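Local coordinates for protein putative amidohydrolase/peptidase (PDB 4WJB) that probably hydrolyses carbon-nitrogen bonds other than peptide bonds, as a zinc-dependent member of the peptidase M20 family, at residues 211-216 with 361-366; 356-361 with 410-415; 23-28 with 404-409; 222-227 with 299-304. One frame throughout, in Å; residues are numbered along the deposited sequence. Where two conformers were deposited one is given.

Contact 1: residues 211-216 with 361-366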
# COMPACT_ATOMS: atom_id res chain seq x y z
N GLU A 211 -20.21 -12.65 22.42
CA GLU A 211 -19.34 -12.73 23.59
C GLU A 211 -19.25 -11.39 24.32
O GLU A 211 -19.33 -11.35 25.54
CB GLU A 211 -17.94 -13.18 23.18
CG GLU A 211 -17.01 -13.42 24.35
CD GLU A 211 -15.55 -13.49 23.93
OE1 GLU A 211 -15.20 -12.83 22.93
OE2 GLU A 211 -14.77 -14.19 24.60
N ARG A 212 -19.10 -10.31 23.57
CA ARG A 212 -18.93 -9.00 24.18
C ARG A 212 -20.25 -8.43 24.69
O ARG A 212 -20.27 -7.62 25.61
CB ARG A 212 -18.29 -8.02 23.19
CG ARG A 212 -16.87 -8.38 22.82
CD ARG A 212 -16.21 -7.25 22.05
NE ARG A 212 -14.86 -7.62 21.62
CZ ARG A 212 -14.00 -6.77 21.08
NH1 ARG A 212 -14.34 -5.50 20.91
NH2 ARG A 212 -12.79 -7.18 20.72
N ALA A 213 -21.36 -8.85 24.09
CA ALA A 213 -22.66 -8.36 24.52
C ALA A 213 -23.17 -9.18 25.71
O ALA A 213 -24.12 -8.79 26.38
CB ALA A 213 -23.65 -8.41 23.38
N GLY A 214 -22.51 -10.30 25.97
CA GLY A 214 -22.89 -11.17 27.07
C GLY A 214 -24.18 -11.92 26.78
O GLY A 214 -24.97 -12.20 27.68
N LYS A 215 -24.40 -12.22 25.50
CA LYS A 215 -25.59 -12.95 25.07
C LYS A 215 -25.18 -14.34 24.61
O LYS A 215 -24.21 -14.50 23.88
CB LYS A 215 -26.31 -12.20 23.95
CG LYS A 215 -26.83 -10.82 24.35
CD LYS A 215 -27.70 -10.91 25.59
CE LYS A 215 -28.29 -9.56 25.96
NZ LYS A 215 -29.23 -9.07 24.92
N THR A 216 -25.94 -15.33 25.05
CA THR A 216 -25.61 -16.72 24.76
C THR A 216 -26.07 -17.15 23.37
O THR A 216 -25.38 -17.89 22.67
CB THR A 216 -26.23 -17.65 25.82
OG1 THR A 216 -25.71 -17.31 27.11
CG2 THR A 216 -25.90 -19.10 25.52
N SER A 361 -30.21 -15.96 27.48
CA SER A 361 -29.93 -14.62 26.96
C SER A 361 -29.76 -14.72 25.45
O SER A 361 -29.16 -15.67 24.94
CB SER A 361 -28.68 -14.02 27.60
OG SER A 361 -27.53 -14.79 27.30
N HIS A 362 -30.30 -13.74 24.72
CA HIS A 362 -30.29 -13.80 23.27
C HIS A 362 -30.35 -12.42 22.63
O HIS A 362 -30.75 -11.44 23.27
CB HIS A 362 -31.45 -14.65 22.77
CG HIS A 362 -32.80 -14.10 23.12
ND1 HIS A 362 -33.51 -13.29 22.28
CD2 HIS A 362 -33.55 -14.24 24.24
CE1 HIS A 362 -34.66 -12.95 22.86
NE2 HIS A 362 -34.70 -13.52 24.05
N MET A 363 -29.96 -12.34 21.36
CA MET A 363 -30.08 -11.11 20.59
C MET A 363 -30.11 -11.44 19.11
O MET A 363 -29.60 -12.48 18.69
CB MET A 363 -28.92 -10.16 20.89
CG MET A 363 -27.55 -10.74 20.59
SD MET A 363 -26.19 -9.57 20.86
CE MET A 363 -26.40 -8.45 19.48
N ASP A 364 -30.72 -10.57 18.32
CA ASP A 364 -30.68 -10.69 16.87
C ASP A 364 -29.27 -10.41 16.36
O ASP A 364 -28.56 -9.54 16.88
CB ASP A 364 -31.68 -9.75 16.20
CG ASP A 364 -33.12 -10.21 16.35
OD1 ASP A 364 -33.39 -11.13 17.16
OD2 ASP A 364 -34.00 -9.64 15.66
N ILE A 365 -28.85 -11.13 15.33
CA ILE A 365 -27.51 -10.96 14.80
C ILE A 365 -27.49 -11.30 13.31
O ILE A 365 -28.27 -12.13 12.84
CB ILE A 365 -26.49 -11.83 15.58
CG1 ILE A 365 -25.05 -11.43 15.25
CG2 ILE A 365 -26.74 -13.32 15.34
CD1 ILE A 365 -24.02 -12.10 16.14
N VAL A 366 -26.62 -10.63 12.56
CA VAL A 366 -26.46 -10.90 11.14
C VAL A 366 -25.19 -11.72 10.92
O VAL A 366 -24.14 -11.38 11.46
CB VAL A 366 -26.40 -9.60 10.32
CG1 VAL A 366 -26.10 -9.89 8.85
CG2 VAL A 366 -27.71 -8.82 10.46
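Lys215 and Ser361 bring the two backbones to a CA-CA distance of 5.0 Å, where the turn leaving helix 209-213 meets the start of strand 362-367; the direction from CA of 213 to 216 lies 118° from that of 361 to 363. Gly214, at positive phi, is the C-prime residue of a Schellman motif that closes the helix and turns the chain toward the strand. Ser361 OG sits between its own backbone N and carbonyl carbon (chi1 63°), a rotamer that turns it to two donors, Thr216 N at 2.8 Å and Thr216 OG1 at 3.1 Å. Lys215, bent at chi2 and chi4, crosses Met363 at about a right angle. Its NZ bonds to His362 O at 3.3 Å from above the carbonyl plane. Beyond these residues the Met363 side chain packs on Ile209 and Leu210, and backbone bonds from Ser361 and Met363 to Ile217 continue the pairing as parallel strands. The chemistry of this surface contact is thus mixed: Ser361 OG takes the backbone N-H and the hydroxyl of Thr216, while Met363 CG and SD lie against Lys215 CB and CG, and Met363 SD reaches Ala213 CB at the helix end, 3.8 Å away.

Contact 2: residues 356-361 with 410-415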
# COMPACT_ATOMS: atom_id res chain seq x y z
N ARG A 356 -36.08 -17.95 24.30
CA ARG A 356 -36.93 -17.40 25.36
C ARG A 356 -37.43 -18.45 26.34
O ARG A 356 -37.30 -18.29 27.55
CB ARG A 356 -38.13 -16.68 24.75
CG ARG A 356 -37.80 -15.38 24.05
CD ARG A 356 -39.05 -14.54 23.90
NE ARG A 356 -38.73 -13.18 23.47
CZ ARG A 356 -39.02 -12.69 22.27
NH1 ARG A 356 -39.65 -13.44 21.38
NH2 ARG A 356 -38.68 -11.44 21.98
N SER A 357 -38.01 -19.52 25.80
CA SER A 357 -38.59 -20.57 26.61
C SER A 357 -37.54 -21.24 27.49
O SER A 357 -37.86 -21.77 28.55
CB SER A 357 -39.27 -21.61 25.71
OG SER A 357 -40.21 -21.00 24.84
N LEU A 358 -36.29 -21.21 27.04
CA LEU A 358 -35.19 -21.82 27.78
C LEU A 358 -34.56 -20.85 28.77
O LEU A 358 -33.62 -21.20 29.48
CB LEU A 358 -34.13 -22.33 26.81
CG LEU A 358 -34.49 -23.58 26.02
CD1 LEU A 358 -33.54 -23.73 24.84
CD2 LEU A 358 -34.43 -24.80 26.93
N GLY A 359 -35.08 -19.62 28.81
CA GLY A 359 -34.56 -18.61 29.71
C GLY A 359 -33.14 -18.20 29.36
O GLY A 359 -32.36 -17.79 30.23
N LEU A 360 -32.79 -18.33 28.08
CA LEU A 360 -31.44 -18.04 27.63
C LEU A 360 -31.31 -16.61 27.14
O LEU A 360 -32.21 -16.09 26.47
CB LEU A 360 -31.03 -19.01 26.51
CG LEU A 360 -30.81 -20.46 26.96
CD1 LEU A 360 -30.66 -21.39 25.76
CD2 LEU A 360 -29.58 -20.54 27.86
N SER A 361 -30.21 -15.96 27.48
CA SER A 361 -29.93 -14.62 26.96
C SER A 361 -29.76 -14.72 25.45
O SER A 361 -29.16 -15.67 24.94
CB SER A 361 -28.68 -14.02 27.60
OG SER A 361 -27.53 -14.79 27.30
N ALA A 410 -27.42 -26.17 21.47
CA ALA A 410 -28.05 -27.45 21.15
C ALA A 410 -29.47 -27.51 21.71
O ALA A 410 -30.36 -28.09 21.08
CB ALA A 410 -27.22 -28.59 21.69
N ASP A 411 -29.69 -26.90 22.87
CA ASP A 411 -31.03 -26.85 23.47
C ASP A 411 -31.99 -26.03 22.61
O ASP A 411 -33.15 -26.42 22.43
CB ASP A 411 -30.96 -26.28 24.88
CG ASP A 411 -31.07 -27.34 25.96
OD1 ASP A 411 -31.76 -28.36 25.73
OD2 ASP A 411 -30.48 -27.15 27.04
N VAL A 412 -31.51 -24.90 22.09
CA VAL A 412 -32.31 -24.07 21.20
C VAL A 412 -32.63 -24.82 19.90
O VAL A 412 -33.76 -24.80 19.43
CB VAL A 412 -31.58 -22.74 20.87
CG1 VAL A 412 -32.35 -21.95 19.82
CG2 VAL A 412 -31.41 -21.90 22.14
N LEU A 413 -31.62 -25.50 19.34
CA LEU A 413 -31.82 -26.30 18.13
C LEU A 413 -32.86 -27.40 18.36
O LEU A 413 -33.73 -27.64 17.52
CB LEU A 413 -30.51 -26.95 17.67
CG LEU A 413 -30.68 -27.79 16.39
CD1 LEU A 413 -30.96 -26.86 15.20
CD2 LEU A 413 -29.48 -28.69 16.11
N LEU A 414 -32.75 -28.07 19.50
CA LEU A 414 -33.71 -29.11 19.87
C LEU A 414 -35.14 -28.58 19.86
O LEU A 414 -36.02 -29.19 19.26
CB LEU A 414 -33.36 -29.67 21.25
CG LEU A 414 -34.41 -30.59 21.89
CD1 LEU A 414 -34.68 -31.82 21.02
CD2 LEU A 414 -33.99 -31.01 23.30
N ARG A 415 -35.38 -27.45 20.51
CA ARG A 415 -36.73 -26.91 20.60
C ARG A 415 -37.24 -26.38 19.27
O ARG A 415 -38.41 -26.53 18.95
CB ARG A 415 -36.80 -25.81 21.66
CG ARG A 415 -36.39 -26.29 23.04
CD ARG A 415 -37.61 -26.74 23.84
NE ARG A 415 -38.10 -25.66 24.69
CZ ARG A 415 -38.05 -25.67 26.02
NH1 ARG A 415 -38.50 -24.62 26.70
NH2 ARG A 415 -37.57 -26.72 26.68
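Leu358 reaches across to helix 403-421 and is the side chain that touches the most residues there. From CB, chi1 of -73° sets CG anti to the carbonyl carbon, and Leu358 CG, the branch point, lies 4.1 Å from Arg415 CZ. At CG the chain forks. Leu358 CD1 drops onto the helix backbone, 3.6 Å from Asp411 C and equally close to Val412 N, and it also rests against Asp411 CB and, a little farther off, Val412 CG2. The other branch, Leu358 CD2, covers one face of the Arg415 guanidinium, displaced from the centre toward the rim and 3.7 Å from Arg415 NH2. Arg415 arrives there by bending at chi2 and chi3, which folds its chain back toward the end of helix 345-357. Ser357 CB meets the same group at its edge, 3.3 Å from Arg415 NH1 and in the guanidinium plane. Beyond Gly359, Leu360 CD1 packs on Val412 CG2 at 3.7 Å, and Leu360 and Val412 both touch Ile217 of strand 217-234. The carboxylate of Asp411 is engaged by Arg18 and Val19 N, so the N-terminal segment covers this region as well. The leucines are set by the turn between them: Gly359, with positive phi, has its N bonded to Arg356 O. The arrangement is a helix ended by a Schellman motif, with the leucines on each side of its glycine packed on a neighbouring helix, here in the M20 peptidase region, where the Val412 side chain lies about 12 Å from that of the zinc ligand His203.

Contact 3: residues 23-28 with 404-409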
# COMPACT_ATOMS: atom_id res chain seq x y z
N ARG A 23 -23.03 -35.36 27.21
CA ARG A 23 -23.02 -36.28 26.07
C ARG A 23 -22.59 -35.54 24.80
O ARG A 23 -21.72 -36.01 24.05
CB ARG A 23 -24.40 -36.92 25.88
CG ARG A 23 -24.50 -37.94 24.76
CD ARG A 23 -25.84 -38.67 24.82
NE ARG A 23 -26.97 -37.77 24.62
CZ ARG A 23 -28.23 -38.06 24.93
NH1 ARG A 23 -28.53 -39.24 25.47
NH2 ARG A 23 -29.19 -37.17 24.72
N LEU A 24 -23.20 -34.39 24.57
CA LEU A 24 -22.84 -33.56 23.42
C LEU A 24 -21.36 -33.17 23.48
O LEU A 24 -20.67 -33.20 22.46
CB LEU A 24 -23.71 -32.32 23.37
CG LEU A 24 -23.25 -31.22 22.40
CD1 LEU A 24 -23.47 -31.64 20.96
CD2 LEU A 24 -23.98 -29.93 22.70
N TRP A 25 -20.89 -32.81 24.67
CA TRP A 25 -19.50 -32.39 24.83
C TRP A 25 -18.55 -33.55 24.55
O TRP A 25 -17.52 -33.38 23.91
CB TRP A 25 -19.25 -31.84 26.22
CG TRP A 25 -17.91 -31.18 26.36
CD1 TRP A 25 -16.79 -31.71 26.93
CD2 TRP A 25 -17.55 -29.88 25.91
NE1 TRP A 25 -15.75 -30.81 26.87
CE2 TRP A 25 -16.19 -29.67 26.24
CE3 TRP A 25 -18.24 -28.85 25.26
CZ2 TRP A 25 -15.52 -28.49 25.95
CZ3 TRP A 25 -17.57 -27.68 24.96
CH2 TRP A 25 -16.22 -27.51 25.30
N ALA A 26 -18.91 -34.73 25.04
CA ALA A 26 -18.12 -35.93 24.81
C ALA A 26 -18.00 -36.23 23.31
O ALA A 26 -16.94 -36.62 22.83
CB ALA A 26 -18.71 -37.12 25.56
N SER A 27 -19.09 -36.03 22.57
CA SER A 27 -19.08 -36.29 21.14
C SER A 27 -18.17 -35.30 20.41
O SER A 27 -17.51 -35.65 19.43
CB SER A 27 -20.50 -36.25 20.56
OG SER A 27 -20.98 -34.92 20.42
N LEU A 28 -18.13 -34.06 20.89
CA LEU A 28 -17.25 -33.04 20.31
C LEU A 28 -15.78 -33.34 20.59
O LEU A 28 -14.92 -33.20 19.71
CB LEU A 28 -17.63 -31.65 20.83
CG LEU A 28 -18.95 -31.11 20.29
CD1 LEU A 28 -19.47 -29.96 21.16
CD2 LEU A 28 -18.79 -30.66 18.85
N GLU A 404 -21.15 -24.67 28.49
CA GLU A 404 -22.41 -23.96 28.70
C GLU A 404 -22.99 -23.45 27.38
O GLU A 404 -24.17 -23.68 27.09
CB GLU A 404 -22.22 -22.80 29.68
CG GLU A 404 -22.02 -23.24 31.13
CD GLU A 404 -20.75 -24.06 31.34
OE1 GLU A 404 -19.76 -23.84 30.61
OE2 GLU A 404 -20.76 -24.95 32.22
N TRP A 405 -22.16 -22.78 26.59
CA TRP A 405 -22.57 -22.30 25.28
C TRP A 405 -22.94 -23.46 24.35
O TRP A 405 -23.93 -23.38 23.62
CB TRP A 405 -21.47 -21.47 24.63
CG TRP A 405 -21.12 -20.21 25.37
CD1 TRP A 405 -21.84 -19.62 26.37
CD2 TRP A 405 -19.96 -19.40 25.17
NE1 TRP A 405 -21.20 -18.48 26.80
CE2 TRP A 405 -20.04 -18.33 26.08
CE3 TRP A 405 -18.87 -19.48 24.31
CZ2 TRP A 405 -19.06 -17.34 26.15
CZ3 TRP A 405 -17.89 -18.50 24.38
CH2 TRP A 405 -18.00 -17.44 25.30
N ALA A 406 -22.13 -24.51 24.35
CA ALA A 406 -22.38 -25.66 23.49
C ALA A 406 -23.75 -26.26 23.78
O ALA A 406 -24.53 -26.53 22.87
CB ALA A 406 -21.30 -26.71 23.66
N THR A 407 -24.04 -26.45 25.07
CA THR A 407 -25.31 -27.00 25.52
C THR A 407 -26.49 -26.09 25.17
O THR A 407 -27.55 -26.57 24.75
CB THR A 407 -25.29 -27.24 27.05
OG1 THR A 407 -24.27 -28.20 27.36
CG2 THR A 407 -26.63 -27.76 27.54
N ALA A 408 -26.30 -24.79 25.32
CA ALA A 408 -27.37 -23.83 25.07
C ALA A 408 -27.77 -23.78 23.60
O ALA A 408 -28.95 -23.71 23.27
CB ALA A 408 -26.96 -22.45 25.54
N GLY A 409 -26.78 -23.81 22.71
CA GLY A 409 -27.04 -23.80 21.29
C GLY A 409 -27.82 -25.05 20.89
O GLY A 409 -28.77 -24.99 20.10
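Leu24 and Trp25 approach Ala406 through similar first torsions: each CG stands anti to its backbone N, with chi1 of 167° in the leucine and -170° in the tryptophan. Leu24 points toward helix 403-421, whereas only the far part of the Trp25 indole swings in. They meet at Ala406, the leucine at its carbonyl and the tryptophan at its methyl. Leu24 CD2 comes 3.4 Å from Ala406 O, and its separation from Ala406 CB is 4.3 Å. Trp25 presents an edge of its indole, with CE3 and CZ3 both 4.1 Å from Ala406 CB, which lies near the ring plane. Leu28, one turn on, adds a looser touch. The axes of 23-28 and 404-409 are 9.9 Å apart and cross at 110°. Ala406 O has a polar partner in Tyr110 OH, so the leucine methyl lies beside a carbonyl that is already engaged. Within the first helix, Ser27 OG bonds to Leu24 O at 2.7 Å, sharing that acceptor with Leu28 N. Helix 109-124 lies against the same N-terminal helix: Leu113 touches Ser27 and Leu28, and Arg23 makes salt bridges to Glu117 and Asp124. Helix 21-31 therefore contacts both helix 109-124 and the early turns of helix 403-421, while Ala408 of the latter reaches Thr216 beside strand 217-234.

Contact 4: residues 222-227 with 299-304. With SO4 (sulfate ion), chain G.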
# COMPACT_ATOMS: atom_id res chain seq x y z
N ALA A 222 -30.29 -12.83 9.03
CA ALA A 222 -29.87 -12.73 7.64
C ALA A 222 -28.38 -12.98 7.47
O ALA A 222 -27.61 -12.88 8.43
CB ALA A 222 -30.21 -11.34 7.08
N GLY A 223 -27.98 -13.32 6.25
CA GLY A 223 -26.59 -13.30 5.86
C GLY A 223 -26.37 -12.01 5.09
O GLY A 223 -27.28 -11.52 4.43
N GLN A 224 -25.16 -11.45 5.17
CA GLN A 224 -24.87 -10.14 4.58
C GLN A 224 -24.86 -10.12 3.05
O GLN A 224 -24.38 -11.06 2.41
CB GLN A 224 -23.51 -9.63 5.06
CG GLN A 224 -23.48 -9.16 6.50
CD GLN A 224 -22.07 -9.09 7.04
OE1 GLN A 224 -21.15 -9.69 6.48
NE2 GLN A 224 -21.88 -8.35 8.12
N GLY A 225 -25.37 -9.04 2.48
CA GLY A 225 -25.13 -8.74 1.08
C GLY A 225 -23.75 -8.14 0.96
O GLY A 225 -23.20 -7.66 1.95
N GLN A 226 -23.17 -8.18 -0.24
CA GLN A 226 -21.82 -7.65 -0.46
C GLN A 226 -21.71 -6.91 -1.78
O GLN A 226 -22.28 -7.33 -2.79
CB GLN A 226 -20.79 -8.78 -0.45
CG GLN A 226 -20.75 -9.62 0.81
CD GLN A 226 -19.72 -10.73 0.74
OE1 GLN A 226 -18.60 -10.52 0.26
NE2 GLN A 226 -20.08 -11.92 1.21
N ARG A 227 -20.97 -5.80 -1.77
CA ARG A 227 -20.56 -5.12 -2.99
C ARG A 227 -19.06 -4.84 -2.92
O ARG A 227 -18.59 -4.19 -1.99
CB ARG A 227 -21.33 -3.81 -3.18
CG ARG A 227 -22.83 -3.90 -2.97
CD ARG A 227 -23.61 -3.98 -4.27
NE ARG A 227 -25.03 -4.19 -4.02
CZ ARG A 227 -25.97 -3.25 -4.14
NH1 ARG A 227 -25.65 -2.02 -4.52
NH2 ARG A 227 -27.23 -3.55 -3.88
N GLU A 299 -15.01 -2.70 0.03
CA GLU A 299 -16.12 -3.64 0.11
C GLU A 299 -17.14 -3.16 1.14
O GLU A 299 -16.79 -2.66 2.21
CB GLU A 299 -15.62 -5.06 0.43
CG GLU A 299 -14.94 -5.24 1.77
CD GLU A 299 -15.24 -6.61 2.39
OE1 GLU A 299 -14.78 -7.64 1.86
OE2 GLU A 299 -15.97 -6.64 3.41
N PHE A 300 -18.41 -3.26 0.75
CA PHE A 300 -19.53 -2.97 1.63
C PHE A 300 -20.24 -4.27 1.96
O PHE A 300 -20.41 -5.12 1.09
CB PHE A 300 -20.52 -2.00 0.97
CG PHE A 300 -19.98 -0.62 0.75
CD1 PHE A 300 -19.29 0.05 1.75
CD2 PHE A 300 -20.17 0.03 -0.46
CE1 PHE A 300 -18.80 1.32 1.55
CE2 PHE A 300 -19.68 1.31 -0.67
CZ PHE A 300 -18.99 1.96 0.34
N ARG A 301 -20.66 -4.43 3.22
CA ARG A 301 -21.51 -5.56 3.59
C ARG A 301 -22.65 -5.10 4.49
O ARG A 301 -22.43 -4.30 5.41
CB ARG A 301 -20.69 -6.66 4.28
CG ARG A 301 -19.51 -7.15 3.46
CD ARG A 301 -18.96 -8.47 3.97
NE ARG A 301 -17.65 -8.74 3.41
CZ ARG A 301 -17.11 -9.95 3.31
NH1 ARG A 301 -17.77 -11.01 3.73
NH2 ARG A 301 -15.90 -10.10 2.78
N HIS A 302 -23.85 -5.59 4.21
CA HIS A 302 -25.06 -5.18 4.93
C HIS A 302 -26.21 -6.12 4.58
O HIS A 302 -26.32 -6.57 3.44
CB HIS A 302 -25.44 -3.74 4.59
CG HIS A 302 -26.37 -3.11 5.58
ND1 HIS A 302 -27.74 -3.24 5.50
CD2 HIS A 302 -26.13 -2.33 6.66
CE1 HIS A 302 -28.30 -2.58 6.50
NE2 HIS A 302 -27.35 -2.01 7.21
N PRO A 303 -27.09 -6.41 5.55
CA PRO A 303 -28.23 -7.30 5.29
C PRO A 303 -29.32 -6.67 4.42
O PRO A 303 -30.24 -7.37 4.01
CB PRO A 303 -28.77 -7.59 6.70
CG PRO A 303 -28.37 -6.39 7.51
CD PRO A 303 -27.01 -6.02 6.97
N ASP A 304 -29.22 -5.37 4.17
CA ASP A 304 -30.25 -4.66 3.41
C ASP A 304 -29.70 -4.17 2.08
O ASP A 304 -28.77 -3.37 2.04
CB ASP A 304 -30.78 -3.47 4.23
CG ASP A 304 -32.02 -2.83 3.62
OD1 ASP A 304 -32.27 -2.98 2.41
OD2 ASP A 304 -32.76 -2.15 4.37
S SO4 G . -15.66 -13.76 2.63
O1 SO4 G . -14.59 -12.81 2.91
O2 SO4 G . -16.59 -13.19 1.67
O3 SO4 G . -15.09 -14.98 2.08
O4 SO4 G . -16.36 -14.08 3.87
O HOH W 1 -20.38 -11.57 4.71
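Gly225 and His302 pair antiparallel through two backbone bonds, Gly225 N to His302 O at 2.8 Å and His302 N to Gly225 O at 3.1 Å, and Arg227 with Phe300 repeats the pattern. Between them the non-hydrogen-bonded pair Gln226 and Arg301 draws the CA atoms to 4.6 Å. Here packing is close: the Arg301 chain, extended from CG to NE, runs beside Gln226 and stacks its guanidinium on the amide, planes 9° apart, with Gln226 OE1 over its centre, 3.4 Å from Arg301 CZ. That oxygen also accepts from Trp228 NE1, which should help fix the amide. Glu299 grips Arg301 side-on, Glu299 OE2 to Arg301 NE at 2.7 Å and OE1 to NH2. The strands belong to the M20 dimerisation region, where helix 305-326 covers the face bearing Arg227, Phe300 and His302. A sulfate, probably from the crystallisation liquor, takes one good bond from Arg301 NH2. Arg301 NH1 is held less firmly, by weak sulfate bonds and a water that bridges to Gln224 OE1. Asn288 and His239 of the second subunit also bond the sulfate, and Gln224 NE2 bonds to Gly241 O of that subunit. Toward the other end, pairing gives way to a looser touch between Ala222 CB and Pro303 CB at 4.0 Å.

Overall arrangement
From the N terminus, helix 21-31 opens the longest loop, which contact 3 closes only at helix 403-421 and which encloses both contact 1 and contact 4. Contact 1 joins the end of helix 209-213 to strand 362-367, and contact 4 lies within contact 1's loop, pairing strands 217-234 and 289-302 in the dimerisation region. Contact 2 opens at 356-361, before contact 1 has closed, shares Ser361 with it and ends at 410-415, so it crosses both contact 1 and contact 3. Contacts 1 to 3 thus join helices and a strand around helix 403-421 and strand 362-367. Val366 touches Gln224 and Pro303 between contacts 1 and 4. Contacts 3 and 4 lie on opposite sides of the chain's centre.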